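Local coordinates for aminotransferase, class I and II (Erwinia tasmaniensis, PDB 5Z0Q), which belongs to the class I and II aminotransferases, a family of fold-type I enzymes dependent on pyridoxal-5'-phosphate, at residues E159-L170 against F193-C202. Residues are numbered along the deposited sequence; the frame is centred on the assembly and turned at random.
Sequences EDRMSGNEKLLL and FAQRHDLLVC
Leu168, Leu169 and Leu170 pair in parallel with Leu200, Val201 and Cys202, joining the two strands of a beta-alpha-beta unit in the large mixed sheet of the PLP domain. Helix 184-197 makes the crossover between them. Its last turn packs against the loop that leads into strand 166-172. Two backbone hydrogen bonds, Leu200 N to Lys167 O and Cys202 N to Leu169 O, are each 2.8 Å long. Leu168, Leu170, Leu200 and Cys202 share one face of the sheet, and helix 101-111 touches Leu168, Leu200 and Cys202 there. Leu169 and Val201 lie on the other face, where Leu169 CD2 comes near the edge of the Phe193 ring and the CB of Ala194. A Schellman motif, with Asp198 at positive phi, leads the chain out of the helix toward strand 200-204. Leu199 follows, with CD2 against the backbone of Glu166.

The loop end is held by side chains. Met162 SD lies over one face of the His197 imidazole, 3.6 Å from the ring centroid. The same sulfur meets the Phe193 ring obliquely, a Met-aromatic contact. Glu159 bends at chi2 (-91°), which carries its carboxylate to both Arg196 and His197. Glu159 OE2 forms a salt bridge with Arg196 NE, and Arg196 NH2 has a second partner in Asp156. OE2 accepts from Arg196 NE at 2.5 Å and from His197 NE2 at 3.0 Å, the two donors arriving from opposite faces of the carboxylate plane.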
ATOM      1  N   GLU A 159      28.377   5.778 -24.356  1.00 44.55           N
ATOM      2  CA  GLU A 159      29.356   4.861 -23.778  1.00 41.68           C
ATOM      3  C   GLU A 159      30.412   5.611 -22.976  1.00 44.40           C
ATOM      4  O   GLU A 159      30.663   5.296 -21.806  1.00 40.97           O
ATOM      5  CB  GLU A 159      30.017   4.038 -24.883  1.00 45.17           C
ATOM      6  CG  GLU A 159      29.140   2.954 -25.483  1.00 44.71           C
ATOM      7  CD  GLU A 159      29.292   1.627 -24.773  1.00 50.79           C
ATOM      8  OE1 GLU A 159      30.225   1.498 -23.951  1.00 52.96           O
ATOM      9  OE2 GLU A 159      28.484   0.712 -25.038  1.00 48.54           O
ATOM     10  N   ASP A 160      31.044   6.612 -23.594  1.00 48.20           N
ATOM     11  CA  ASP A 160      32.155   7.311 -22.958  1.00 48.42           C
ATOM     12  C   ASP A 160      31.708   8.183 -21.791  1.00 48.76           C
ATOM     13  O   ASP A 160      32.548   8.575 -20.972  1.00 47.21           O
ATOM     14  CB  ASP A 160      32.894   8.153 -23.998  1.00 51.61           C
ATOM     15  CG  ASP A 160      33.406   7.319 -25.157  1.00 60.37           C
ATOM     16  OD1 ASP A 160      34.122   6.327 -24.906  1.00 62.25           O
ATOM     17  OD2 ASP A 160      33.081   7.646 -26.318  1.00 64.77           O
ATOM     18  N   ARG A 161      30.417   8.496 -21.693  1.00 48.08           N
ATOM     19  CA  ARG A 161      29.907   9.232 -20.544  1.00 48.43           C
ATOM     20  C   ARG A 161      29.740   8.357 -19.309  1.00 41.17           C
ATOM     21  O   ARG A 161      29.418   8.882 -18.238  1.00 40.61           O
ATOM     22  CB  ARG A 161      28.568   9.893 -20.883  1.00 49.51           C
ATOM     23  CG  ARG A 161      28.694  11.291 -21.467  1.00 46.42           C
ATOM     24  CD  ARG A 161      27.333  11.875 -21.809  1.00 39.09           C
ATOM     25  NE  ARG A 161      26.397  11.789 -20.690  1.00 38.52           N
ATOM     26  CZ  ARG A 161      26.308  12.692 -19.719  1.00 47.56           C
ATOM     27  NH1 ARG A 161      27.103  13.754 -19.719  1.00 49.97           N
ATOM     28  NH2 ARG A 161      25.424  12.532 -18.743  1.00 42.56           N
ATOM     29  N   MET A 162      29.955   7.050 -19.429  1.00 42.73           N
ATOM     30  CA  MET A 162      29.792   6.146 -18.305  1.00 47.55           C
ATOM     31  C   MET A 162      31.060   6.113 -17.454  1.00 48.78           C
ATOM     32  O   MET A 162      32.117   6.622 -17.837  1.00 55.31           O
ATOM     33  CB  MET A 162      29.429   4.748 -18.797  1.00 36.71           C
ATOM     34  CG  MET A 162      28.188   4.721 -19.673  1.00 37.75           C
ATOM     35  SD  MET A 162      27.712   3.066 -20.198  1.00 43.83           S
ATOM     36  CE  MET A 162      27.108   2.371 -18.662  1.00 30.85           C
ATOM     37  N   SER A 163      30.943   5.501 -16.275  1.00 47.54           N
ATOM     38  CA  SER A 163      32.029   5.485 -15.307  1.00 42.38           C
ATOM     39  C   SER A 163      32.363   4.096 -14.781  1.00 46.07           C
ATOM     40  O   SER A 163      33.283   3.971 -13.966  1.00 45.57           O
ATOM     41  CB  SER A 163      31.695   6.400 -14.120  1.00 45.40           C
ATOM     42  OG  SER A 163      31.342   7.701 -14.559  1.00 55.82           O
ATOM     43  N   GLY A 164      31.654   3.057 -15.219  1.00 47.76           N
ATOM     44  CA  GLY A 164      31.843   1.721 -14.704  1.00 37.94           C
ATOM     45  C   GLY A 164      31.048   1.403 -13.455  1.00 35.59           C
ATOM     46  O   GLY A 164      30.872   0.223 -13.134  1.00 39.37           O
ATOM     47  N   ASN A 165      30.565   2.420 -12.740  1.00 35.22           N
ATOM     48  CA  ASN A 165      29.737   2.211 -11.559  1.00 48.29           C
ATOM     49  C   ASN A 165      28.301   1.833 -11.897  1.00 36.20           C
ATOM     50  O   ASN A 165      27.553   1.450 -10.993  1.00 35.72           O
ATOM     51  CB  ASN A 165      29.731   3.471 -10.687  1.00 48.33           C
ATOM     52  CG  ASN A 165      31.054   3.704  -9.987  1.00 56.73           C
ATOM     53  OD1 ASN A 165      32.085   3.160 -10.381  1.00 57.14           O
ATOM     54  ND2 ASN A 165      31.030   4.516  -8.936  1.00 59.65           N
ATOM     55  N   GLU A 166      27.902   1.932 -13.160  1.00 32.44           N
ATOM     56  CA  GLU A 166      26.517   1.684 -13.534  1.00 31.32           C
ATOM     57  C   GLU A 166      26.144   0.231 -13.269  1.00 29.03           C
ATOM     58  O   GLU A 166      26.962  -0.678 -13.434  1.00 34.17           O
ATOM     59  CB  GLU A 166      26.299   2.034 -15.007  1.00 32.15           C
ATOM     60  CG  GLU A 166      26.452   3.524 -15.334  1.00 39.79           C
ATOM     61  CD  GLU A 166      27.887   4.016 -15.269  1.00 45.18           C
ATOM     62  OE1 GLU A 166      28.156   4.973 -14.513  1.00 44.32           O
ATOM     63  OE2 GLU A 166      28.746   3.439 -15.970  1.00 40.09           O
ATOM     64  N   LYS A 167      24.896   0.013 -12.852  1.00 27.65           N
ATOM     65  CA  LYS A 167      24.474  -1.314 -12.418  1.00 32.15           C
ATOM     66  C   LYS A 167      23.038  -1.634 -12.823  1.00 27.28           C
ATOM     67  O   LYS A 167      22.735  -2.774 -13.189  1.00 32.52           O
ATOM     68  CB  LYS A 167      24.630  -1.438 -10.901  1.00 37.52           C
ATOM     69  CG  LYS A 167      24.209  -2.782 -10.326  1.00 42.40           C
ATOM     70  CD  LYS A 167      24.993  -3.928 -10.943  1.00 42.50           C
ATOM     71  CE  LYS A 167      25.142  -5.079  -9.958  1.00 48.22           C
ATOM     72  NZ  LYS A 167      23.848  -5.437  -9.311  1.00 50.91           N
ATOM     73  N   LEU A 168      22.148  -0.647 -12.761  1.00 27.78           N
ATOM     74  CA  LEU A 168      20.723  -0.859 -12.995  1.00 25.28           C
ATOM     75  C   LEU A 168      20.253   0.059 -14.113  1.00 23.21           C
ATOM     76  O   LEU A 168      20.386   1.282 -14.013  1.00 25.78           O
ATOM     77  CB  LEU A 168      19.918  -0.611 -11.718  1.00 24.81           C
ATOM     78  CG  LEU A 168      18.404  -0.811 -11.793  1.00 21.79           C
ATOM     79  CD1 LEU A 168      18.064  -2.219 -12.250  1.00 21.87           C
ATOM     80  CD2 LEU A 168      17.762  -0.514 -10.447  1.00 22.33           C
ATOM     81  N   LEU A 169      19.697  -0.532 -15.168  1.00 24.41           N
ATOM     82  CA  LEU A 169      19.164   0.212 -16.302  1.00 20.36           C
ATOM     83  C   LEU A 169      17.653   0.335 -16.149  1.00 24.28           C
ATOM     84  O   LEU A 169      16.948  -0.677 -16.071  1.00 29.40           O
ATOM     85  CB  LEU A 169      19.515  -0.475 -17.621  1.00 27.49           C
ATOM     86  CG  LEU A 169      18.876   0.122 -18.877  1.00 25.78           C
ATOM     87  CD1 LEU A 169      19.358   1.547 -19.103  1.00 23.78           C
ATOM     88  CD2 LEU A 169      19.160  -0.743 -20.095  1.00 22.47           C
ATOM     89  N   LEU A 170      17.158   1.570 -16.113  1.00 27.89           N
ATOM     90  CA  LEU A 170      15.736   1.847 -15.938  1.00 26.52           C
ATOM     91  C   LEU A 170      15.137   2.203 -17.294  1.00 26.81           C
ATOM     92  O   LEU A 170      15.427   3.269 -17.848  1.00 31.97           O
ATOM     93  CB  LEU A 170      15.527   2.973 -14.929  1.00 27.12           C
ATOM     94  CG  LEU A 170      16.119   2.759 -13.535  1.00 26.33           C
ATOM     95  CD1 LEU A 170      15.817   3.947 -12.641  1.00 29.79           C
ATOM     96  CD2 LEU A 170      15.592   1.478 -12.915  1.00 29.49           C
ATOM     97  N   PHE A 193      23.180  -3.256 -25.033  1.00 37.20           N
ATOM     98  CA  PHE A 193      23.826  -2.289 -24.153  1.00 33.01           C
ATOM     99  C   PHE A 193      23.879  -2.803 -22.720  1.00 33.29           C
ATOM    100  O   PHE A 193      24.876  -2.598 -22.016  1.00 34.98           O
ATOM    101  CB  PHE A 193      23.093  -0.950 -24.216  1.00 31.11           C
ATOM    102  CG  PHE A 193      23.619   0.080 -23.256  1.00 32.58           C
ATOM    103  CD1 PHE A 193      24.759   0.806 -23.554  1.00 34.03           C
ATOM    104  CD2 PHE A 193      22.966   0.330 -22.060  1.00 35.53           C
ATOM    105  CE1 PHE A 193      25.243   1.758 -22.676  1.00 29.75           C
ATOM    106  CE2 PHE A 193      23.446   1.280 -21.176  1.00 33.48           C
ATOM    107  CZ  PHE A 193      24.585   1.995 -21.486  1.00 31.25           C
ATOM    108  N   ALA A 194      22.816  -3.475 -22.271  1.00 33.44           N
ATOM    109  CA  ALA A 194      22.804  -4.017 -20.917  1.00 32.21           C
ATOM    110  C   ALA A 194      23.807  -5.154 -20.767  1.00 33.28           C
ATOM    111  O   ALA A 194      24.452  -5.284 -19.722  1.00 36.98           O
ATOM    112  CB  ALA A 194      21.397  -4.489 -20.553  1.00 26.70           C
ATOM    113  N   GLN A 195      23.959  -5.983 -21.802  1.00 32.33           N
ATOM    114  CA  GLN A 195      24.883  -7.110 -21.719  1.00 33.88           C
ATOM    115  C   GLN A 195      26.334  -6.645 -21.774  1.00 35.35           C
ATOM    116  O   GLN A 195      27.178  -7.138 -21.017  1.00 37.83           O
ATOM    117  CB  GLN A 195      24.599  -8.104 -22.843  1.00 31.35           C
ATOM    118  CG  GLN A 195      23.209  -8.715 -22.796  1.00 31.73           C
ATOM    119  CD  GLN A 195      22.865  -9.467 -24.065  1.00 28.54           C
ATOM    120  OE1 GLN A 195      23.609  -9.424 -25.045  1.00 33.40           O
ATOM    121  NE2 GLN A 195      21.733 -10.162 -24.055  1.00 30.25           N
ATOM    122  N   ARG A 196      26.640  -5.700 -22.666  1.00 35.58           N
ATOM    123  CA  ARG A 196      28.008  -5.210 -22.797  1.00 30.38           C
ATOM    124  C   ARG A 196      28.512  -4.591 -21.498  1.00 32.28           C
ATOM    125  O   ARG A 196      29.713  -4.647 -21.208  1.00 32.05           O
ATOM    126  CB  ARG A 196      28.086  -4.202 -23.946  1.00 33.16           C
ATOM    127  CG  ARG A 196      29.422  -3.488 -24.088  1.00 43.76           C
ATOM    128  CD  ARG A 196      29.515  -2.707 -25.396  1.00 45.08           C
ATOM    129  NE  ARG A 196      28.407  -1.772 -25.580  1.00 51.38           N
ATOM    130  CZ  ARG A 196      27.361  -1.994 -26.371  1.00 50.28           C
ATOM    131  NH1 ARG A 196      27.274  -3.127 -27.058  1.00 44.23           N
ATOM    132  NH2 ARG A 196      26.399  -1.087 -26.475  1.00 45.47           N
ATOM    133  N   HIS A 197      27.616  -4.015 -20.700  1.00 29.19           N
ATOM    134  CA  HIS A 197      27.980  -3.432 -19.417  1.00 33.54           C
ATOM    135  C   HIS A 197      27.492  -4.254 -18.233  1.00 32.96           C
ATOM    136  O   HIS A 197      27.713  -3.849 -17.086  1.00 23.57           O
ATOM    137  CB  HIS A 197      27.438  -2.001 -19.317  1.00 31.99           C
ATOM    138  CG  HIS A 197      28.000  -1.074 -20.348  1.00 29.47           C
ATOM    139  ND1 HIS A 197      29.195  -0.408 -20.178  1.00 29.58           N
ATOM    140  CD2 HIS A 197      27.538  -0.708 -21.567  1.00 31.87           C
ATOM    141  CE1 HIS A 197      29.443   0.329 -21.245  1.00 27.58           C
ATOM    142  NE2 HIS A 197      28.451   0.166 -22.103  1.00 34.06           N
ATOM    143  N   ASP A 198      26.850  -5.396 -18.482  1.00 32.75           N
ATOM    144  CA  ASP A 198      26.323  -6.280 -17.442  1.00 35.68           C
ATOM    145  C   ASP A 198      25.488  -5.492 -16.429  1.00 35.05           C
ATOM    146  O   ASP A 198      25.852  -5.316 -15.266  1.00 38.84           O
ATOM    147  CB  ASP A 198      27.454  -7.056 -16.761  1.00 43.64           C
ATOM    148  CG  ASP A 198      27.377  -8.548 -17.030  1.00 55.47           C
ATOM    149  OD1 ASP A 198      27.404  -8.940 -18.217  1.00 53.57           O
ATOM    150  OD2 ASP A 198      27.285  -9.330 -16.059  1.00 52.49           O
ATOM    151  N   LEU A 199      24.349  -5.016 -16.921  1.00 33.45           N
ATOM    152  CA  LEU A 199      23.422  -4.218 -16.137  1.00 31.92           C
ATOM    153  C   LEU A 199      22.136  -4.994 -15.884  1.00 32.43           C
ATOM    154  O   LEU A 199      21.749  -5.862 -16.673  1.00 29.05           O
ATOM    155  CB  LEU A 199      23.086  -2.904 -16.847  1.00 30.92           C
ATOM    156  CG  LEU A 199      24.238  -1.978 -17.232  1.00 29.59           C
ATOM    157  CD1 LEU A 199      23.702  -0.728 -17.913  1.00 28.68           C
ATOM    158  CD2 LEU A 199      25.061  -1.616 -16.012  1.00 24.73           C
ATOM    159  N   LEU A 200      21.481  -4.672 -14.776  1.00 30.23           N
ATOM    160  CA  LEU A 200      20.128  -5.136 -14.520  1.00 29.99           C
ATOM    161  C   LEU A 200      19.133  -4.144 -15.110  1.00 36.21           C
ATOM    162  O   LEU A 200      19.378  -2.935 -15.142  1.00 36.67           O
ATOM    163  CB  LEU A 200      19.889  -5.308 -13.020  1.00 25.28           C
ATOM    164  CG  LEU A 200      20.753  -6.376 -12.345  1.00 31.07           C
ATOM    165  CD1 LEU A 200      20.585  -6.338 -10.835  1.00 21.60           C
ATOM    166  CD2 LEU A 200      20.412  -7.755 -12.891  1.00 28.28           C
ATOM    167  N   VAL A 201      18.009  -4.665 -15.590  1.00 35.00           N
ATOM    168  CA  VAL A 201      17.025  -3.869 -16.312  1.00 30.59           C
ATOM    169  C   VAL A 201      15.727  -3.842 -15.521  1.00 29.87           C
ATOM    170  O   VAL A 201      15.276  -4.873 -15.012  1.00 30.88           O
ATOM    171  CB  VAL A 201      16.786  -4.419 -17.734  1.00 28.11           C
ATOM    172  CG1 VAL A 201      15.815  -3.530 -18.492  1.00 27.82           C
ATOM    173  CG2 VAL A 201      18.104  -4.537 -18.478  1.00 33.62           C
ATOM    174  N   CYS A 202      15.133  -2.656 -15.409  1.00 34.17           N
ATOM    175  CA  CYS A 202      13.819  -2.475 -14.793  1.00 31.40           C
ATOM    176  C   CYS A 202      12.922  -1.823 -15.838  1.00 32.48           C
ATOM    177  O   CYS A 202      12.996  -0.611 -16.063  1.00 31.60           O
ATOM    178  CB  CYS A 202      13.911  -1.636 -13.523  1.00 28.92           C
ATOM    179  SG  CYS A 202      12.337  -1.415 -12.660  1.00 30.90           S
TER